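Ebony (Drosophila melanogaster, PDB 6DYM) carries a C-terminal domain, described here, that probably forms the peptide bond in this nonribosomal peptide synthetase, acting as an atypical condensation domain. Local coordinates at residues G38-R41 and T42-S45; V147-V150 and A151-Q155. All blocks are in the same frame, centred on the assembly; numbering follows the deposited sequence.

Interaction 1 of 2, residues G38-R41 and T42-S45; sequences GVLR and TDYS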
loop_
_atom_site.group_PDB
_atom_site.type_symbol
_atom_site.label_atom_id
_atom_site.label_comp_id
_atom_site.label_asym_id
_atom_site.label_seq_id
_atom_site.Cartn_x
_atom_site.Cartn_y
_atom_site.Cartn_z
ATOM N N GLY A 38 -2.565 -2.723 -21.361
ATOM C CA GLY A 38 -1.460 -3.582 -21.021
ATOM C C GLY A 38 -1.263 -3.864 -19.544
ATOM O O GLY A 38 -0.181 -4.329 -19.165
ATOM N N VAL A 39 -2.256 -3.594 -18.704
ATOM C CA VAL A 39 -2.213 -3.969 -17.297
ATOM C C VAL A 39 -3.270 -5.044 -17.071
ATOM O O VAL A 39 -4.448 -4.853 -17.407
ATOM C CB VAL A 39 -2.404 -2.756 -16.370
ATOM C CG1 VAL A 39 -3.725 -2.027 -16.651
ATOM C CG2 VAL A 39 -2.307 -3.186 -14.911
ATOM N N LEU A 40 -2.839 -6.186 -16.538
ATOM C CA LEU A 40 -3.699 -7.338 -16.321
ATOM C C LEU A 40 -3.788 -7.647 -14.833
ATOM O O LEU A 40 -2.911 -7.280 -14.047
ATOM C CB LEU A 40 -3.181 -8.570 -17.078
ATOM C CG LEU A 40 -2.566 -8.329 -18.458
ATOM C CD1 LEU A 40 -1.965 -9.612 -19.010
ATOM C CD2 LEU A 40 -3.597 -7.758 -19.416
ATOM N N ARG A 41 -4.870 -8.338 -14.455
ATOM C CA ARG A 41 -5.042 -8.740 -13.062
ATOM C C ARG A 41 -3.876 -9.588 -12.583
ATOM O O ARG A 41 -3.436 -9.461 -11.434
ATOM C CB ARG A 41 -6.346 -9.515 -12.889
ATOM C CG ARG A 41 -7.590 -8.789 -13.351
ATOM C CD ARG A 41 -8.757 -9.757 -13.409
ATOM N NE ARG A 41 -9.834 -9.277 -14.265
ATOM C CZ ARG A 41 -10.905 -8.636 -13.814
ATOM N NH1 ARG A 41 -11.034 -8.396 -12.515
ATOM N NH2 ARG A 41 -11.846 -8.231 -14.658
ATOM N N THR A 42 -3.358 -10.463 -13.452
ATOM C CA THR A 42 -2.268 -11.344 -13.051
ATOM C C THR A 42 -0.988 -10.578 -12.750
ATOM O O THR A 42 -0.103 -11.119 -12.080
ATOM C CB THR A 42 -2.004 -12.404 -14.130
ATOM O OG1 THR A 42 -1.544 -11.771 -15.333
ATOM C CG2 THR A 42 -3.275 -13.192 -14.419
ATOM N N ASP A 43 -0.868 -9.334 -13.220
ATOM C CA ASP A 43 0.302 -8.533 -12.868
ATOM C C ASP A 43 0.373 -8.309 -11.363
ATOM O O ASP A 43 1.459 -8.325 -10.773
ATOM C CB ASP A 43 0.275 -7.199 -13.614
ATOM C CG ASP A 43 0.248 -7.373 -15.125
ATOM O OD1 ASP A 43 0.934 -8.289 -15.628
ATOM O OD2 ASP A 43 -0.448 -6.592 -15.814
ATOM N N TYR A 44 -0.779 -8.116 -10.718
ATOM C CA TYR A 44 -0.795 -7.955 -9.269
ATOM C C TYR A 44 -0.597 -9.291 -8.560
ATOM O O TYR A 44 0.203 -9.391 -7.623
ATOM C CB TYR A 44 -2.106 -7.307 -8.826
ATOM C CG TYR A 44 -2.362 -5.939 -9.416
ATOM C CD1 TYR A 44 -1.716 -4.810 -8.918
ATOM C CD2 TYR A 44 -3.257 -5.774 -10.465
ATOM C CE1 TYR A 44 -1.958 -3.554 -9.456
ATOM C CE2 TYR A 44 -3.503 -4.528 -11.008
ATOM C CZ TYR A 44 -2.852 -3.422 -10.501
ATOM O OH TYR A 44 -3.107 -2.184 -11.047
ATOM N N SER A 45 -1.317 -10.329 -8.991
ATOM C CA SER A 45 -1.221 -11.615 -8.311
ATOM C C SER A 45 0.153 -12.250 -8.486
ATOM O O SER A 45 0.629 -12.945 -7.580
ATOM C CB SER A 45 -2.322 -12.557 -8.805
ATOM O OG SER A 45 -2.201 -12.812 -10.193
#
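Leu40 and Asp43 meet where the loop enters helix 41-58: Asp43 N donates to Leu40 O at 3.0 Å, while Ser45 N reaches Arg41 O only weakly, at 3.3 Å. The Asp43 side chain returns the grip. With CG anti to its own carbonyl carbon (chi1 -59°), the carboxylate folds back toward the loop. Asp43 OD2 takes the N-H of Leu40 N at a modelled 2.5 Å, unusually short; the bond is nearly straight and comes from above the carboxylate plane. Asp43 OD2 also lies 3.6 Å from Leu40 CB, so backbone and side chain of one residue both meet it. This is a worked example of an acidic residue in a first helical turn taking up a backbone N-H just ahead of the helix. An alanine in place of Asp43 is likely to leave Leu40 N without this acceptor and the entering loop freer to move. Alongside, Tyr44 turns a ring edge to Arg41 O, Tyr44 CD2 at 3.8 Å, and Val39 CG2 lies 4.1 Å from Tyr44 OH, which is hydrogen-bonded to Glu32. Leu93 of helix 93-111 touches Asp43 and Tyr44, while Arg41 touches Val22 and Ser45 touches Ile18, both on helix 14-25.

Interaction 2 of 2, residues V147-V150 and A151-Q155; sequences VLRV and AREKQ
Arg149 and Glu153, one helical turn apart, form the ionic part of this contact. Glu153 OE1 lies at the edge of the Arg149 guanidinium, near its plane, facing Arg149 NH1 in a salt bridge whose modelled length of 2.3 Å is too short to be taken literally. The guanidinium and carboxylate planes are turned 62° from each other, so the two groups do not pair flat, and Glu153 OE2 stays 3.7 Å from Arg149 NH2. A bend at chi3 (61°) swings the arginine end along the helix toward the glutamate, while its NE is salt-bridged to Glu146. Among the van der Waals contacts, Arg152 lays one face of its guanidinium over Arg149 CA, Arg152 NH1 being 3.6 Å from Arg149 CA; the two guanidinium planes stand nearly perpendicular. Val150 and Lys154 run side by side, Val150 CG1 being 3.9 Å from Lys154 CG, and the lysine goes on to a salt bridge with Asp59. All this belongs to the closing turns of helix 133-153, the connection in a beta-alpha-beta unit between the parallel strands 119-127 and 158-163; Ala151 touches Leu120 and Ile159 on these strands. Backbone bonds complete the account: Ala151 N reaches Val147 O at 3.0 Å, and the last of the series joins Lys154 N to Val150 O at 2.8 Å. Gln155 then takes positive phi in a Schellman motif, Gln155 N bonded to Arg152 O at 2.9 Å.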
loop_
_atom_site.group_PDB
_atom_site.type_symbol
_atom_site.label_atom_id
_atom_site.label_comp_id
_atom_site.label_asym_id
_atom_site.label_seq_id
_atom_site.Cartn_x
_atom_site.Cartn_y
_atom_site.Cartn_z
ATOM N N VAL A 147 -2.368 -0.740 12.036
ATOM C CA VAL A 147 -0.997 -0.570 11.559
ATOM C C VAL A 147 -0.182 0.209 12.585
ATOM O O VAL A 147 0.967 -0.141 12.887
ATOM C CB VAL A 147 -0.986 0.107 10.176
ATOM C CG1 VAL A 147 0.431 0.507 9.792
ATOM C CG2 VAL A 147 -1.562 -0.831 9.128
ATOM N N LEU A 148 -0.775 1.258 13.160
ATOM C CA LEU A 148 -0.116 1.997 14.234
ATOM C C LEU A 148 0.239 1.073 15.394
ATOM O O LEU A 148 1.351 1.137 15.928
ATOM C CB LEU A 148 -1.016 3.144 14.707
ATOM C CG LEU A 148 -1.206 4.314 13.730
ATOM C CD1 LEU A 148 -2.413 5.191 14.073
ATOM C CD2 LEU A 148 0.061 5.157 13.626
ATOM N N ARG A 149 -0.690 0.194 15.781
ATOM C CA ARG A 149 -0.448 -0.714 16.899
ATOM C C ARG A 149 0.700 -1.670 16.605
ATOM O O ARG A 149 1.532 -1.943 17.481
ATOM C CB ARG A 149 -1.721 -1.500 17.217
ATOM C CG ARG A 149 -1.783 -2.049 18.628
ATOM C CD ARG A 149 -2.802 -3.173 18.740
ATOM N NE ARG A 149 -2.468 -4.292 17.864
ATOM C CZ ARG A 149 -1.575 -5.228 18.162
ATOM N NH1 ARG A 149 -0.928 -5.181 19.319
ATOM N NH2 ARG A 149 -1.329 -6.212 17.304
ATOM N N VAL A 150 0.748 -2.213 15.387
ATOM C CA VAL A 150 1.838 -3.112 15.022
ATOM C C VAL A 150 3.169 -2.375 15.091
ATOM O O VAL A 150 4.163 -2.902 15.606
ATOM C CB VAL A 150 1.581 -3.715 13.628
ATOM C CG1 VAL A 150 2.818 -4.462 13.112
ATOM C CG2 VAL A 150 0.362 -4.632 13.669
ATOM N N ALA A 151 3.196 -1.129 14.614
ATOM C CA ALA A 151 4.426 -0.344 14.618
ATOM C C ALA A 151 4.998 -0.197 16.027
ATOM O O ALA A 151 6.190 -0.446 16.249
ATOM C CB ALA A 151 4.163 1.025 13.989
ATOM N N ARG A 152 4.165 0.217 16.993
ATOM C CA ARG A 152 4.652 0.375 18.366
ATOM C C ARG A 152 5.049 -0.965 18.967
ATOM O O ARG A 152 6.115 -1.096 19.579
ATOM C CB ARG A 152 3.596 1.033 19.264
ATOM C CG ARG A 152 2.598 1.945 18.596
ATOM C CD ARG A 152 1.851 2.785 19.631
ATOM N NE ARG A 152 0.976 1.969 20.478
ATOM C CZ ARG A 152 -0.294 1.680 20.195
ATOM N NH1 ARG A 152 -0.850 2.141 19.083
ATOM N NH2 ARG A 152 -1.010 0.929 21.024
ATOM N N GLU A 153 4.185 -1.971 18.820
ATOM C CA GLU A 153 4.418 -3.252 19.478
ATOM C C GLU A 153 5.657 -3.944 18.920
ATOM O O GLU A 153 6.361 -4.658 19.644
ATOM C CB GLU A 153 3.163 -4.121 19.343
ATOM C CG GLU A 153 3.397 -5.616 19.292
ATOM C CD GLU A 153 2.161 -6.373 18.828
ATOM O OE1 GLU A 153 1.116 -6.271 19.508
ATOM O OE2 GLU A 153 2.230 -7.064 17.786
ATOM N N LYS A 154 5.950 -3.734 17.641
ATOM C CA LYS A 154 7.158 -4.259 17.021
ATOM C C LYS A 154 8.342 -3.305 17.136
ATOM O O LYS A 154 9.408 -3.594 16.583
ATOM C CB LYS A 154 6.897 -4.593 15.549
ATOM C CG LYS A 154 5.817 -5.648 15.338
ATOM C CD LYS A 154 6.409 -7.043 15.378
ATOM C CE LYS A 154 5.343 -8.109 15.152
ATOM N NZ LYS A 154 5.947 -9.469 15.115
ATOM N N GLN A 155 8.173 -2.171 17.825
ATOM C CA GLN A 155 9.272 -1.259 18.164
ATOM C C GLN A 155 9.840 -0.549 16.935
ATOM O O GLN A 155 11.040 -0.288 16.859
ATOM C CB GLN A 155 10.391 -1.982 18.924
ATOM C CG GLN A 155 9.943 -2.683 20.201
ATOM C CD GLN A 155 11.115 -3.198 21.022
ATOM O OE1 GLN A 155 12.252 -2.759 20.845
ATOM N NE2 GLN A 155 10.841 -4.131 21.929
#

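Overall arrangement
From the N terminus, the chain passes strand 4-8 and helix 14-25 before interaction 1 shapes the loop's entry into helix 41-58. Three sheet strands and helix 93-111 later, helix 133-153 comes to its end in interaction 2, from which the chain turns toward strand 158-163. Both contacts lie within one continuous stretch, so neither closes a long loop; they follow in series without nesting or crossing. The centres of interactions 1 and 2 are 31 Å apart, on opposite sides of the chain's centre. Interaction 1 ties the start of helix 41-58 to helices 14-25 and 93-111; interaction 2 sets the end of helix 133-153 against the mixed sheet, whose topology is consistent with a GNAT-like fold.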